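PDB 3KL2: putative isochorismatase from Streptomyces avermitilis, which is of unproven function but, as a member of the isochorismatase-like cysteine hydrolase family, probably acts as a hydrolase. Local coordinates for residues A[108-111]-A[112-115]; A[33-36]-A[37-41]; A[141-144]-A[145-149]. All coordinates share one frame; numbering follows the deposited sequence.

Contact 1 of 3, residues A[108-111]-A[112-115]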
loop_
_atom_site.group_PDB
_atom_site.type_symbol
_atom_site.label_atom_id
_atom_site.label_comp_id
_atom_site.label_asym_id
_atom_site.label_seq_id
_atom_site.Cartn_x
_atom_site.Cartn_y
_atom_site.Cartn_z
ATOM N N LYS A 108 -17.384 -2.622 -18.701
ATOM C CA LYS A 108 -18.097 -1.376 -18.296
ATOM C C LYS A 108 -19.262 -1.044 -19.225
ATOM O O LYS A 108 -19.097 -1.031 -20.451
ATOM C CB LYS A 108 -17.160 -0.162 -18.325
ATOM C CG LYS A 108 -16.402 0.079 -17.043
ATOM C CD LYS A 108 -15.825 1.532 -16.977
ATOM C CE LYS A 108 -16.207 2.215 -15.621
ATOM N NZ LYS A 108 -15.671 1.456 -14.396
ATOM N N GLY A 109 -20.429 -0.774 -18.639
ATOM C CA GLY A 109 -21.631 -0.357 -19.422
ATOM C C GLY A 109 -22.438 -1.499 -20.065
ATOM O O GLY A 109 -23.181 -1.279 -21.054
ATOM N N THR A 110 -22.278 -2.706 -19.515
ATOM C CA THR A 110 -23.045 -3.897 -19.920
ATOM C C THR A 110 -23.875 -4.370 -18.759
ATOM O O THR A 110 -23.632 -4.035 -17.615
ATOM C CB THR A 110 -22.154 -5.073 -20.308
ATOM O OG1 THR A 110 -21.350 -5.459 -19.168
ATOM C CG2 THR A 110 -21.276 -4.715 -21.482
ATOM N N TRP A 111 -24.868 -5.185 -19.064
ATOM C CA TRP A 111 -25.725 -5.791 -18.058
ATOM C C TRP A 111 -24.877 -6.638 -17.120
ATOM O O TRP A 111 -25.076 -6.611 -15.881
ATOM C CB TRP A 111 -26.813 -6.626 -18.737
ATOM C CG TRP A 111 -27.619 -7.530 -17.827
ATOM C CD1 TRP A 111 -28.737 -7.192 -17.076
ATOM C CD2 TRP A 111 -27.388 -8.925 -17.593
ATOM N NE1 TRP A 111 -29.195 -8.298 -16.386
ATOM C CE2 TRP A 111 -28.409 -9.377 -16.697
ATOM C CE3 TRP A 111 -26.430 -9.844 -18.063
ATOM C CZ2 TRP A 111 -28.495 -10.690 -16.263
ATOM C CZ3 TRP A 111 -26.519 -11.183 -17.628
ATOM C CH2 TRP A 111 -27.539 -11.583 -16.723
ATOM N N GLY A 112 -23.925 -7.358 -17.689
ATOM C CA GLY A 112 -23.059 -8.234 -16.874
ATOM C C GLY A 112 -22.322 -7.526 -15.757
ATOM O O GLY A 112 -22.133 -8.096 -14.654
ATOM N N ALA A 113 -21.927 -6.286 -16.041
ATOM C CA ALA A 113 -21.179 -5.450 -15.126
ATOM C C ALA A 113 -22.027 -4.832 -14.030
ATOM O O ALA A 113 -21.456 -4.385 -13.063
ATOM C CB ALA A 113 -20.444 -4.292 -15.922
ATOM N N ALA A 114 -23.355 -4.796 -14.176
ATOM C CA ALA A 114 -24.238 -4.200 -13.183
ATOM C C ALA A 114 -24.408 -5.043 -11.951
ATOM O O ALA A 114 -24.450 -6.295 -12.000
ATOM C CB ALA A 114 -25.622 -3.945 -13.758
ATOM N N ILE A 115 -24.578 -4.334 -10.836
ATOM C CA ILE A 115 -24.897 -4.966 -9.593
ATOM C C ILE A 115 -26.256 -5.591 -9.736
ATOM O O ILE A 115 -27.107 -5.085 -10.465
ATOM C CB ILE A 115 -24.880 -3.998 -8.428
ATOM C CG1 ILE A 115 -23.435 -3.543 -8.178
ATOM C CG2 ILE A 115 -25.440 -4.693 -7.194
ATOM C CD1 ILE A 115 -23.290 -2.382 -7.211
#
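Thr110 grips the N-H of Ala113 through its side chain, and this local bond shows how a hydroxyl can fix the course of a loop, here the one between helix 96-103 and strand 126-127. OG1 stands between the backbone N and the carbonyl carbon of its own residue (chi1 61°), folded back over the main chain where it can meet the peptide three residues ahead. Ala113 N lies 3.3 Å from Thr110 OG1, with an N-H...O angle of 145°. The same N-H also makes a weak bond to Thr110 O at 3.2 Å. The hydroxyl is a hydrogen-bond partner of Val107 O as well, so one oxygen joins the backbone on both flanks. The methyl of Ala113 rests against this pair of oxygens, its CB 3.6 Å from both Thr110 OG1 and Thr110 O.

Trp111 works differently. Its CG is anti to the backbone N (chi1 169°), which swings the indole beside its own carbonyl carbon and brings the six-membered ring near the next peptide: CE3 of Trp111 approaches Gly112 N to 3.5 Å, obliquely to the ring.

Trp111 to Ala114 forms a type I beta turn, closed by Ala114 N to Trp111 O at 3.0 Å. The donor sits well above the carbonyl plane, and Asn35 ND2 bonds to the same oxygen. Ala114 CB also faces this carbonyl, 3.5 Å from Trp111 O.

Hydroxyl and main-chain carbonyls thus supply the acceptors for two successive N-H groups, while Trp111 O takes a turn bond and a side-chain amide together. The chemistry implies a turn held partly by its own polar atoms and partly by bonds to segment 33-36, to which the carbonyl of Trp111 and that of Ala113, bonded to Gln34 NE2, are offered.

Contact 2 of 3, residues A[33-36]-A[37-41]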
loop_
_atom_site.group_PDB
_atom_site.type_symbol
_atom_site.label_atom_id
_atom_site.label_comp_id
_atom_site.label_asym_id
_atom_site.label_seq_id
_atom_site.Cartn_x
_atom_site.Cartn_y
_atom_site.Cartn_z
ATOM N N TYR A 33 -21.179 -8.641 -6.383
ATOM C CA TYR A 33 -22.511 -9.130 -6.604
ATOM C C TYR A 33 -23.069 -8.557 -7.900
ATOM O O TYR A 33 -24.048 -7.822 -7.865
ATOM C CB TYR A 33 -23.399 -8.785 -5.450
ATOM C CG TYR A 33 -23.174 -9.598 -4.198
ATOM C CD1 TYR A 33 -23.989 -10.666 -3.871
ATOM C CD2 TYR A 33 -22.152 -9.264 -3.323
ATOM C CE1 TYR A 33 -23.798 -11.381 -2.668
ATOM C CE2 TYR A 33 -21.941 -9.977 -2.160
ATOM C CZ TYR A 33 -22.777 -11.017 -1.832
ATOM O OH TYR A 33 -22.526 -11.663 -0.655
ATOM N N GLN A 34 -22.437 -8.921 -9.027
ATOM C CA GLN A 34 -22.779 -8.424 -10.330
ATOM C C GLN A 34 -23.422 -9.530 -11.149
ATOM O O GLN A 34 -23.129 -10.699 -10.927
ATOM C CB GLN A 34 -21.531 -7.915 -11.072
ATOM C CG GLN A 34 -20.957 -6.599 -10.497
ATOM C CD GLN A 34 -19.519 -6.453 -10.789
ATOM O OE1 GLN A 34 -18.685 -6.973 -10.041
ATOM N NE2 GLN A 34 -19.197 -5.833 -11.922
ATOM N N ASN A 35 -24.251 -9.146 -12.123
ATOM C CA ASN A 35 -24.968 -10.080 -12.951
ATOM C C ASN A 35 -24.040 -11.153 -13.484
ATOM O O ASN A 35 -24.394 -12.328 -13.463
ATOM C CB ASN A 35 -25.708 -9.383 -14.117
ATOM C CG ASN A 35 -26.883 -8.542 -13.648
ATOM O OD1 ASN A 35 -27.712 -9.012 -12.863
ATOM N ND2 ASN A 35 -26.949 -7.270 -14.106
ATOM N N GLU A 36 -22.831 -10.755 -13.881
ATOM C CA GLU A 36 -21.883 -11.681 -14.503
ATOM C C GLU A 36 -21.710 -12.993 -13.716
ATOM O O GLU A 36 -21.450 -14.044 -14.318
ATOM C CB GLU A 36 -20.532 -11.007 -14.751
ATOM C CG GLU A 36 -19.859 -11.517 -16.004
ATOM C CD GLU A 36 -20.401 -10.850 -17.246
ATOM O OE1 GLU A 36 -19.874 -9.757 -17.568
ATOM O OE2 GLU A 36 -21.324 -11.421 -17.907
ATOM N N PHE A 37 -21.916 -12.924 -12.397
ATOM C CA PHE A 37 -21.841 -14.081 -11.493
ATOM C C PHE A 37 -23.209 -14.555 -11.028
ATOM O O PHE A 37 -23.484 -15.757 -11.001
ATOM C CB PHE A 37 -21.062 -13.699 -10.203
ATOM C CG PHE A 37 -19.568 -13.736 -10.321
ATOM C CD1 PHE A 37 -18.911 -14.834 -10.852
ATOM C CD2 PHE A 37 -18.809 -12.717 -9.794
ATOM C CE1 PHE A 37 -17.483 -14.880 -10.922
ATOM C CE2 PHE A 37 -17.392 -12.744 -9.848
ATOM C CZ PHE A 37 -16.740 -13.811 -10.407
ATOM N N THR A 38 -24.067 -13.619 -10.625
ATOM C CA THR A 38 -25.297 -13.934 -9.894
ATOM C C THR A 38 -26.468 -14.433 -10.726
ATOM O O THR A 38 -27.354 -15.088 -10.190
ATOM C CB THR A 38 -25.840 -12.666 -9.219
ATOM O OG1 THR A 38 -25.961 -11.662 -10.228
ATOM C CG2 THR A 38 -24.908 -12.189 -8.102
ATOM N N SER A 39 -26.496 -14.118 -12.019
ATOM C CA SER A 39 -27.751 -14.221 -12.788
ATOM C C SER A 39 -27.610 -15.014 -14.079
ATOM O O SER A 39 -26.562 -14.973 -14.729
ATOM C CB SER A 39 -28.228 -12.808 -13.146
ATOM O OG SER A 39 -28.076 -11.899 -12.059
ATOM N N ASP A 40 -28.690 -15.699 -14.463
ATOM C CA ASP A 40 -28.740 -16.510 -15.680
ATOM C C ASP A 40 -28.292 -15.699 -16.891
ATOM O O ASP A 40 -28.799 -14.605 -17.110
ATOM C CB ASP A 40 -30.164 -17.062 -15.925
ATOM C CG ASP A 40 -30.480 -18.342 -15.090
ATOM O OD1 ASP A 40 -29.553 -18.958 -14.512
ATOM O OD2 ASP A 40 -31.671 -18.747 -15.021
ATOM N N GLY A 41 -27.327 -16.235 -17.643
ATOM C CA GLY A 41 -26.810 -15.605 -18.860
ATOM C C GLY A 41 -25.546 -14.804 -18.600
ATOM O O GLY A 41 -24.840 -14.422 -19.538
#
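Gln34 O, at the N-cap position of helix 35-38, collects the backbone bonds that start this single short turn. Phe37 N reaches it at 2.9 Å and Thr38 N at 3.1 Å, the two donors approaching from opposite faces of the carbonyl plane. One residue further on, Ser39 N bonds to Asn35 O.

Side-chain polar groups form a second set. A chain of close oxygens runs from Gln34 O through the two hydroxyls to the Asn35 amide: Thr38 OG1, set between its backbone N and carbonyl carbon (chi1 54°), turns back to within 3.1 Å of Gln34 O and lies 2.8 Å from Ser39 OG, which in turn meets Asn35 OD1 at 3.0 Å. The carboxylate of Glu36 is held by loop backbone, OE1 by Phe106 N and OE2 by Val43 N.

Van der Waals packing adds the methyl of Thr38, whose CG2 rests on the 33-34 peptide, 3.7 Å from Gln34 O. Phe37 turns its ring away from the turn, to stack on Phe159 and meet Phe106 edge-to-face.

The turn follows strand 26-31 at the end of the parallel sheet where alpha/beta folds usually place their active site. Its chemistry implies polar groups, mostly buried, satisfied by the turn itself together with neighbouring loops; Ser39 at one end and Trp111 at the other probably limit the rotation of the Asn35 amide.

Contact 3 of 3, residues A[141-144]-A[145-149]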
loop_
_atom_site.group_PDB
_atom_site.type_symbol
_atom_site.label_atom_id
_atom_site.label_comp_id
_atom_site.label_asym_id
_atom_site.label_seq_id
_atom_site.Cartn_x
_atom_site.Cartn_y
_atom_site.Cartn_z
ATOM N N ASN A 141 -10.501 2.582 -3.644
ATOM C CA ASN A 141 -10.584 3.510 -2.512
ATOM C C ASN A 141 -11.120 2.895 -1.232
ATOM O O ASN A 141 -11.505 3.612 -0.302
ATOM C CB ASN A 141 -11.431 4.744 -2.862
ATOM C CG ASN A 141 -12.850 4.410 -3.369
ATOM O OD1 ASN A 141 -13.244 3.268 -3.435
ATOM N ND2 ASN A 141 -13.588 5.426 -3.748
ATOM N N LEU A 142 -11.158 1.576 -1.171
ATOM C CA LEU A 142 -11.722 0.935 0.003
ATOM C C LEU A 142 -11.011 1.292 1.293
ATOM O O LEU A 142 -11.685 1.673 2.275
ATOM C CB LEU A 142 -11.720 -0.584 -0.134
ATOM C CG LEU A 142 -12.360 -1.314 1.080
ATOM C CD1 LEU A 142 -13.790 -0.911 1.222
ATOM C CD2 LEU A 142 -12.241 -2.858 0.973
ATOM N N ASP A 143 -9.689 1.113 1.329
ATOM C CA ASP A 143 -8.910 1.421 2.527
ATOM C C ASP A 143 -9.072 2.879 2.957
ATOM O O ASP A 143 -9.332 3.163 4.153
ATOM C CB ASP A 143 -7.432 1.216 2.283
ATOM C CG ASP A 143 -6.661 0.953 3.561
ATOM O OD1 ASP A 143 -7.273 0.731 4.631
ATOM O OD2 ASP A 143 -5.433 0.873 3.456
ATOM N N PHE A 144 -8.936 3.801 1.996
ATOM C CA PHE A 144 -9.159 5.219 2.281
ATOM C C PHE A 144 -10.525 5.534 2.945
ATOM O O PHE A 144 -10.604 6.282 3.898
ATOM C CB PHE A 144 -9.060 6.020 1.011
ATOM C CG PHE A 144 -9.095 7.472 1.227
ATOM C CD1 PHE A 144 -7.922 8.218 1.200
ATOM C CD2 PHE A 144 -10.297 8.114 1.464
ATOM C CE1 PHE A 144 -7.971 9.593 1.397
ATOM C CE2 PHE A 144 -10.333 9.473 1.678
ATOM C CZ PHE A 144 -9.207 10.205 1.647
ATOM N N ILE A 145 -11.584 4.949 2.426
ATOM C CA ILE A 145 -12.920 5.275 2.874
ATOM C C ILE A 145 -13.171 4.666 4.248
ATOM O O ILE A 145 -13.729 5.332 5.115
ATOM C CB ILE A 145 -13.981 4.828 1.823
ATOM C CG1 ILE A 145 -13.845 5.710 0.586
ATOM C CG2 ILE A 145 -15.427 4.839 2.418
ATOM C CD1 ILE A 145 -14.618 5.285 -0.643
ATOM N N LEU A 146 -12.761 3.415 4.459
ATOM C CA LEU A 146 -12.940 2.790 5.753
ATOM C C LEU A 146 -12.184 3.563 6.813
ATOM O O LEU A 146 -12.705 3.838 7.905
ATOM C CB LEU A 146 -12.412 1.359 5.772
ATOM C CG LEU A 146 -13.135 0.284 4.946
ATOM C CD1 LEU A 146 -12.261 -0.930 4.948
ATOM C CD2 LEU A 146 -14.541 -0.045 5.446
ATOM N N ARG A 147 -10.921 3.846 6.552
ATOM C CA ARG A 147 -10.152 4.538 7.566
ATOM C C ARG A 147 -10.704 5.940 7.780
ATOM O O ARG A 147 -10.826 6.370 8.931
ATOM C CB ARG A 147 -8.674 4.628 7.209
ATOM C CG ARG A 147 -7.975 3.282 7.139
ATOM C CD ARG A 147 -8.231 2.422 8.340
ATOM N NE ARG A 147 -7.223 1.357 8.454
ATOM C CZ ARG A 147 -7.140 0.503 9.476
ATOM N NH1 ARG A 147 -7.975 0.565 10.500
ATOM N NH2 ARG A 147 -6.195 -0.406 9.475
ATOM N N SER A 148 -11.073 6.639 6.698
ATOM C CA SER A 148 -11.631 7.991 6.875
ATOM C C SER A 148 -12.895 7.963 7.731
ATOM O O SER A 148 -13.087 8.849 8.548
ATOM C CB SER A 148 -11.922 8.652 5.523
ATOM O OG SER A 148 -12.169 10.042 5.654
ATOM N N LYS A 149 -13.722 6.922 7.579
ATOM C CA LYS A 149 -14.996 6.820 8.282
ATOM C C LYS A 149 -14.845 6.244 9.695
ATOM O O LYS A 149 -15.800 6.220 10.440
ATOM C CB LYS A 149 -15.999 5.991 7.464
ATOM C CG LYS A 149 -16.462 6.686 6.205
ATOM C CD LYS A 149 -17.529 5.931 5.396
ATOM C CE LYS A 149 -18.867 5.776 6.112
ATOM N NZ LYS A 149 -19.442 7.055 6.701
#
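Asn141 precedes helix 142-149 and already touches the next turn: its amide is laid against the end of Ile145, with ND2 3.3 Å from Ile145 CD1, while Asn141 O takes the N-H of Ile145 at 3.0 Å. OD1 of the amide bonds to Glu129 N. Ile145 packs in addition on Met76 of strand 75-78 and on Ile126. An alanine here removes CD1 and would probably open a gap beside Met76 and leave the Asn141 amide less confined.

Leu142 crosses Leu146 at a slant, CG to CD1 3.9 Å, and both pack on Met76 and Phe137. This is the second helix of the beta-alpha-beta crossover that carries the chain from edge strand 126-127 past two strands to 153-159.

Asp143 comes next; its OD1 makes a long salt bridge to Arg147 NE at 3.9 Å, the carboxylate and guanidinium planes 42° apart, whereas OD2 is paired with Arg175. Arg147 also makes a cation-pi contact with Phe177.

Phe144, its CG anti to the backbone N (chi1 -172°), brings CD2 to 3.5 Å from Ile145 N, which sits at the ring edge; Phe144 O bonds to Ser148 N, and Ser148 OG to Thr90 N of the second subunit.

Overall arrangement
From the N terminus, the chain leaves strand 26-31 straight into contact 2 (33-41), a turn that closes on itself before helix 45-55. Much later, after helix 96-103, contact 1 (108-115) closes another local turn in the loop before strand 126-127. Contact 3 (141-149) follows as the helix leading to strand 153-159. The three lie in series: none nests in or crosses another. Contacts 1 and 2 nevertheless meet, their centres about 9 Å apart, where Gly112 O lies 2.9 Å from Glu36 N and the loop of contact 1 meets the start of helix 35-38. Contact 3 lies on the other side of the chain's centre from contact 2, about 27 Å between centres, and, like Lys108 of contact 1, reaches the second subunit.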